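Local coordinates for protein chinitase A (Streptomyces coelicolor, PDB 3EBV) that probably hydrolyses internal glycosidic bonds of chitin, through a family 18 glycoside hydrolase domain that forms one piece of a longer, probably secreted protein, at residues M148-I153 against V176-Y181; G197-L202 against V240-D245. All blocks are in the same frame, centred on the assembly; numbering follows the deposited sequence.

Contact 1 of 2, residues M148-I153 against V176-Y181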
loop_
_atom_site.group_PDB
_atom_site.type_symbol
_atom_site.label_atom_id
_atom_site.label_comp_id
_atom_site.label_asym_id
_atom_site.label_seq_id
_atom_site.Cartn_x
_atom_site.Cartn_y
_atom_site.Cartn_z
HETATM N N MSE A 148 3.108 0.272 -4.085
HETATM C CA MSE A 148 1.975 0.350 -5.006
HETATM C C MSE A 148 0.854 -0.452 -4.387
HETATM O O MSE A 148 1.141 -1.460 -3.717
HETATM C CB MSE A 148 2.320 -0.252 -6.367
HETATM C CG MSE A 148 3.613 0.369 -6.961
HETATM SE SE MSE A 148 3.978 -0.394 -8.747
HETATM C CE MSE A 148 3.007 0.943 -9.797
ATOM N N ALA A 149 -0.375 -0.002 -4.628
ATOM C CA ALA A 149 -1.565 -0.663 -4.058
ATOM C C ALA A 149 -2.565 -0.969 -5.189
ATOM O O ALA A 149 -3.682 -0.443 -5.247
ATOM C CB ALA A 149 -2.220 0.231 -2.978
ATOM N N PRO A 150 -2.173 -1.867 -6.109
ATOM C CA PRO A 150 -3.100 -2.267 -7.181
ATOM C C PRO A 150 -4.370 -2.909 -6.629
ATOM O O PRO A 150 -4.355 -3.444 -5.515
ATOM C CB PRO A 150 -2.317 -3.377 -7.921
ATOM C CG PRO A 150 -1.271 -3.869 -6.913
ATOM C CD PRO A 150 -0.893 -2.626 -6.121
ATOM N N GLN A 151 -5.429 -2.845 -7.437
ATOM C CA GLN A 151 -6.602 -3.690 -7.223
ATOM C C GLN A 151 -6.326 -5.071 -7.821
ATOM O O GLN A 151 -5.368 -5.278 -8.602
ATOM C CB GLN A 151 -7.816 -3.026 -7.871
ATOM C CG GLN A 151 -8.215 -1.758 -7.126
ATOM C CD GLN A 151 -9.399 -1.112 -7.780
ATOM O OE1 GLN A 151 -10.548 -1.420 -7.443
ATOM N NE2 GLN A 151 -9.141 -0.252 -8.762
ATOM N N THR A 152 -7.163 -6.069 -7.465
ATOM C CA THR A 152 -6.851 -7.413 -7.914
ATOM C C THR A 152 -6.821 -7.524 -9.449
ATOM O O THR A 152 -6.042 -8.293 -10.015
ATOM C CB THR A 152 -7.857 -8.437 -7.309
ATOM O OG1 THR A 152 -9.189 -8.031 -7.654
ATOM C CG2 THR A 152 -7.671 -8.529 -5.837
ATOM N N ILE A 153 -7.683 -6.769 -10.120
ATOM C CA ILE A 153 -7.720 -6.807 -11.597
ATOM C C ILE A 153 -6.414 -6.329 -12.239
ATOM O O ILE A 153 -6.156 -6.611 -13.438
ATOM C CB ILE A 153 -8.860 -5.947 -12.177
ATOM C CG1 ILE A 153 -8.751 -4.484 -11.706
ATOM C CG2 ILE A 153 -10.188 -6.579 -11.813
ATOM C CD1 ILE A 153 -9.798 -3.556 -12.322
ATOM N N VAL A 176 4.672 -4.211 -3.256
ATOM C CA VAL A 176 3.327 -4.151 -3.844
ATOM C C VAL A 176 2.378 -4.666 -2.786
ATOM O O VAL A 176 2.328 -5.872 -2.517
ATOM C CB VAL A 176 3.192 -4.992 -5.125
ATOM C CG1 VAL A 176 1.780 -4.904 -5.676
ATOM C CG2 VAL A 176 4.170 -4.454 -6.206
ATOM N N ASN A 177 1.625 -3.754 -2.169
ATOM C CA ASN A 177 0.565 -4.115 -1.210
ATOM C C ASN A 177 -0.773 -4.166 -1.958
ATOM O O ASN A 177 -1.533 -3.194 -1.963
ATOM C CB ASN A 177 0.462 -3.070 -0.093
ATOM C CG ASN A 177 1.683 -3.039 0.826
ATOM O OD1 ASN A 177 2.164 -4.089 1.292
ATOM N ND2 ASN A 177 2.156 -1.791 1.162
HETATM N N MSE A 178 -1.031 -5.262 -2.661
HETATM C CA MSE A 178 -2.304 -5.331 -3.390
HETATM C C MSE A 178 -3.500 -5.276 -2.430
HETATM O O MSE A 178 -3.400 -5.695 -1.268
HETATM C CB MSE A 178 -2.386 -6.606 -4.274
HETATM C CG MSE A 178 -3.664 -6.640 -5.094
HETATM SE SE MSE A 178 -3.504 -8.040 -6.482
HETATM C CE MSE A 178 -3.724 -9.615 -5.394
ATOM N N GLN A 179 -4.615 -4.726 -2.954
ATOM C CA GLN A 179 -5.844 -4.624 -2.181
ATOM C C GLN A 179 -6.645 -5.918 -2.438
ATOM O O GLN A 179 -7.345 -6.072 -3.459
ATOM C CB GLN A 179 -6.675 -3.416 -2.657
ATOM C CG GLN A 179 -5.941 -2.096 -2.524
ATOM C CD GLN A 179 -6.810 -0.950 -3.047
ATOM O OE1 GLN A 179 -8.010 -0.865 -2.743
ATOM N NE2 GLN A 179 -6.206 -0.081 -3.851
ATOM N N TYR A 180 -6.504 -6.874 -1.507
ATOM C CA TYR A 180 -7.216 -8.166 -1.663
ATOM C C TYR A 180 -8.671 -8.039 -1.162
ATOM O O TYR A 180 -9.137 -8.782 -0.255
ATOM C CB TYR A 180 -6.489 -9.279 -0.868
ATOM C CG TYR A 180 -5.126 -9.643 -1.403
ATOM C CD1 TYR A 180 -4.909 -10.851 -2.073
ATOM C CD2 TYR A 180 -4.033 -8.784 -1.210
ATOM C CE1 TYR A 180 -3.628 -11.216 -2.526
ATOM C CE2 TYR A 180 -2.776 -9.110 -1.695
ATOM C CZ TYR A 180 -2.560 -10.337 -2.345
ATOM O OH TYR A 180 -1.306 -10.639 -2.827
ATOM N N TYR A 181 -9.365 -7.010 -1.670
ATOM C CA TYR A 181 -10.693 -6.669 -1.129
ATOM C C TYR A 181 -11.400 -5.741 -2.099
ATOM O O TYR A 181 -10.818 -5.282 -3.084
ATOM C CB TYR A 181 -10.578 -6.036 0.271
ATOM C CG TYR A 181 -9.672 -4.817 0.351
ATOM C CD1 TYR A 181 -10.170 -3.516 0.149
ATOM C CD2 TYR A 181 -8.350 -4.942 0.738
ATOM C CE1 TYR A 181 -9.314 -2.382 0.259
ATOM C CE2 TYR A 181 -7.502 -3.820 0.883
ATOM C CZ TYR A 181 -7.994 -2.555 0.642
ATOM O OH TYR A 181 -7.139 -1.502 0.745
HETATM O O HOH W 1 -8.923 -5.116 -5.490
#

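Contact 2 of 2, residues G197-L202 against V240-D245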
loop_
_atom_site.group_PDB
_atom_site.type_symbol
_atom_site.label_atom_id
_atom_site.label_comp_id
_atom_site.label_asym_id
_atom_site.label_seq_id
_atom_site.Cartn_x
_atom_site.Cartn_y
_atom_site.Cartn_z
ATOM N N GLY A 197 -12.296 -12.748 0.908
ATOM C CA GLY A 197 -12.733 -13.152 2.235
ATOM C C GLY A 197 -12.333 -14.564 2.636
ATOM O O GLY A 197 -12.877 -15.096 3.609
ATOM N N THR A 198 -11.375 -15.150 1.904
ATOM C CA THR A 198 -10.915 -16.507 2.196
ATOM C C THR A 198 -9.376 -16.544 2.227
ATOM O O THR A 198 -8.718 -15.734 1.546
ATOM C CB THR A 198 -11.394 -17.511 1.132
ATOM O OG1 THR A 198 -10.870 -17.179 -0.165
ATOM C CG2 THR A 198 -12.946 -17.608 1.052
ATOM N N VAL A 199 -8.801 -17.483 2.980
ATOM C CA VAL A 199 -7.346 -17.597 3.003
ATOM C C VAL A 199 -6.820 -17.889 1.583
ATOM O O VAL A 199 -5.774 -17.350 1.180
ATOM C CB VAL A 199 -6.882 -18.676 4.008
ATOM C CG1 VAL A 199 -7.297 -20.007 3.587
ATOM C CG2 VAL A 199 -5.342 -18.679 4.136
ATOM N N ASP A 200 -7.529 -18.690 0.780
ATOM C CA ASP A 200 -7.052 -19.072 -0.552
ATOM C C ASP A 200 -6.990 -17.875 -1.514
ATOM O O ASP A 200 -6.149 -17.823 -2.403
ATOM C CB ASP A 200 -7.996 -20.121 -1.196
ATOM C CG ASP A 200 -7.803 -21.544 -0.679
ATOM O OD1 ASP A 200 -6.787 -21.846 -0.015
ATOM O OD2 ASP A 200 -8.722 -22.340 -0.996
ATOM N N PHE A 201 -7.901 -16.911 -1.348
ATOM C CA PHE A 201 -7.823 -15.706 -2.210
ATOM C C PHE A 201 -6.494 -15.012 -1.961
ATOM O O PHE A 201 -5.858 -14.541 -2.918
ATOM C CB PHE A 201 -8.953 -14.782 -1.814
ATOM C CG PHE A 201 -9.253 -13.650 -2.796
ATOM C CD1 PHE A 201 -9.879 -13.884 -4.018
ATOM C CD2 PHE A 201 -8.947 -12.335 -2.425
ATOM C CE1 PHE A 201 -10.223 -12.793 -4.868
ATOM C CE2 PHE A 201 -9.293 -11.253 -3.284
ATOM C CZ PHE A 201 -9.915 -11.461 -4.464
ATOM N N LEU A 202 -6.073 -14.944 -0.702
ATOM C CA LEU A 202 -4.791 -14.306 -0.390
ATOM C C LEU A 202 -3.623 -15.087 -0.974
ATOM O O LEU A 202 -2.745 -14.543 -1.642
ATOM C CB LEU A 202 -4.619 -14.127 1.124
ATOM C CG LEU A 202 -5.788 -13.395 1.819
ATOM C CD1 LEU A 202 -5.517 -13.219 3.296
ATOM C CD2 LEU A 202 -6.049 -12.020 1.155
ATOM N N VAL A 240 -5.491 -13.597 7.925
ATOM C CA VAL A 240 -4.297 -12.966 7.382
ATOM C C VAL A 240 -3.053 -13.738 7.868
ATOM O O VAL A 240 -2.130 -14.024 7.077
ATOM C CB VAL A 240 -4.139 -11.472 7.832
ATOM C CG1 VAL A 240 -2.882 -10.869 7.202
ATOM C CG2 VAL A 240 -5.413 -10.675 7.460
ATOM N N ASN A 241 -3.000 -14.031 9.166
ATOM C CA ASN A 241 -1.821 -14.727 9.747
ATOM C C ASN A 241 -1.672 -16.121 9.155
ATOM O O ASN A 241 -0.553 -16.538 8.897
ATOM C CB ASN A 241 -1.936 -14.774 11.280
ATOM C CG ASN A 241 -1.916 -13.383 11.881
ATOM O OD1 ASN A 241 -1.443 -12.429 11.249
ATOM N ND2 ASN A 241 -2.386 -13.263 13.135
ATOM N N ALA A 242 -2.796 -16.806 8.913
ATOM C CA ALA A 242 -2.715 -18.105 8.237
ATOM C C ALA A 242 -2.137 -17.980 6.832
ATOM O O ALA A 242 -1.299 -18.808 6.402
ATOM C CB ALA A 242 -4.058 -18.766 8.205
ATOM N N ALA A 243 -2.580 -16.979 6.076
ATOM C CA ALA A 243 -2.046 -16.811 4.732
ATOM C C ALA A 243 -0.531 -16.522 4.773
ATOM O O ALA A 243 0.235 -16.990 3.931
ATOM C CB ALA A 243 -2.803 -15.650 4.012
ATOM N N LEU A 244 -0.131 -15.668 5.717
ATOM C CA LEU A 244 1.302 -15.378 5.891
ATOM C C LEU A 244 2.077 -16.670 6.195
ATOM O O LEU A 244 3.130 -16.875 5.604
ATOM C CB LEU A 244 1.502 -14.353 7.019
ATOM C CG LEU A 244 0.982 -12.936 6.691
ATOM C CD1 LEU A 244 1.015 -12.173 8.038
ATOM C CD2 LEU A 244 1.848 -12.261 5.639
ATOM N N ASP A 245 1.528 -17.476 7.106
ATOM C CA ASP A 245 2.150 -18.786 7.450
ATOM C C ASP A 245 2.223 -19.656 6.209
ATOM O O ASP A 245 3.221 -20.358 5.980
ATOM C CB ASP A 245 1.338 -19.491 8.518
ATOM C CG ASP A 245 1.464 -18.829 9.883
ATOM O OD1 ASP A 245 2.326 -17.924 10.035
ATOM O OD2 ASP A 245 0.689 -19.269 10.751
#

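Contact 1 of 2, residues M148-I153 against V176-Y181
Gln-179 NE2 is gripped by two acceptors, Ala-149 O across the contact and Glu-121 OE2 beyond it. The bond to Ala-149 O is 2.9 Å long with an angle of 155° at the hydrogen; the acceptor lies near the amide plane of Gln-179, while the donor comes in tilted from the carbonyl plane of Ala-149. With CG beside the backbone N (chi1 -60°), CB and CG of Gln-179 pass alongside Pro-150 O, and the amide continues to Ala-149 O. An alanine here removes the donor and would probably leave Ala-149 O and Glu-121 OE2 without their shared partner, the loop less firmly tied. The backbones are joined too: Asn-177 N donates to Met-148 O at 2.8 Å, bent to 136°, and Gln-179 N donates to Pro-150 O at 2.9 Å, much straighter. Between them a CA-H...O contact of 3.3 Å runs from Ala-149 CA to Asn-177 O. These bonds link neighbouring parallel strands, 145-148 and 175-179, of the TIM barrel, and carry the pairing on into the loop after the first; Glu-121 ends the Asp-X-Asp-X-Glu signature of family 18. Away from the amide, Val-176 CG1 presses on the Pro-150 ring, tight at 3.5 Å to CG. Met-178, a selenomethionine, brings SE to 3.7 Å from Thr-152 CA, and a bend at its last torsion sets CE over one face of the Tyr-180 ring, toward the rim. Thr-152 turns its methyl towards Gln-179 O and its hydroxyl to Ser-183. A water accepts from Thr-152 N at 2.8 Å and lies 2.7 Å from Gln-179 O.

Contact 2 of 2, residues G197-L202 against V240-D245
The helical backbones approach most closely at Val-199 and Ala-243, whose CA atoms are 5.6 Å apart, and no hydrogen bond joins the two segments. Such proximity is compatible with the small side chain of Ala-243, whose CB points at the first turn of helix 199-210. Val-199 meets it from that turn: with CG1 lodged between the backbone N and the carbonyl carbon (chi1 66°), CG2 lies opposite the backbone N and is carried onto the main chain of the other helix, 3.8 Å from Ala-243 N. The same methyl is 4.0 Å from Ala-243 CB and reaches, more loosely, the methyl of Ala-242. Leu-202 takes hold of Ala-243 CB with two carbons: its CB comes to 3.7 Å, and CD1, the branch at the end of the side chain, to the same 3.7 Å from Ala-243 CB. The same CD1 also lies 4.3 Å from Val-240 CA, although CB of Val-240 is directed away. The side chains meet through carbon alone, over a small area of 170 Å² summed over both sides. The helix end that delivers Val-199 is capped by Thr-198, whose OG1 accepts from Phe-201 N at 3.2 Å, an N-cap bond. Beneath the pair runs strand 219-224 of the barrel, on which Leu-202 and Val-240 share Leu-223 while Ala-243 rests on Leu-221; from a further side, helix 282-292 packs against Val-240 through Val-287.

Read from the N terminus, the contacts come in series, contact 1 being complete before contact 2 opens, so they neither nest nor cross. Contact 1 closes a loop of 22 residues containing helix 161-168, the beta-alpha-beta crossover between strands 145-148 and 175-179. Contact 2 spans 37 residues, including strand 219-224, and brings together two successive helices on the outside of the barrel. Their centres are 15 Å apart, yet they touch: Tyr-180 CB lies 3.4 Å from Leu-202 CD2, and Thr-152 CG2 is 3.9 Å from Phe-201 CZ. Helix 199-210 thus packs against Tyr-180, just past strand 175-179, and Thr-152, as well as against helix 237-249.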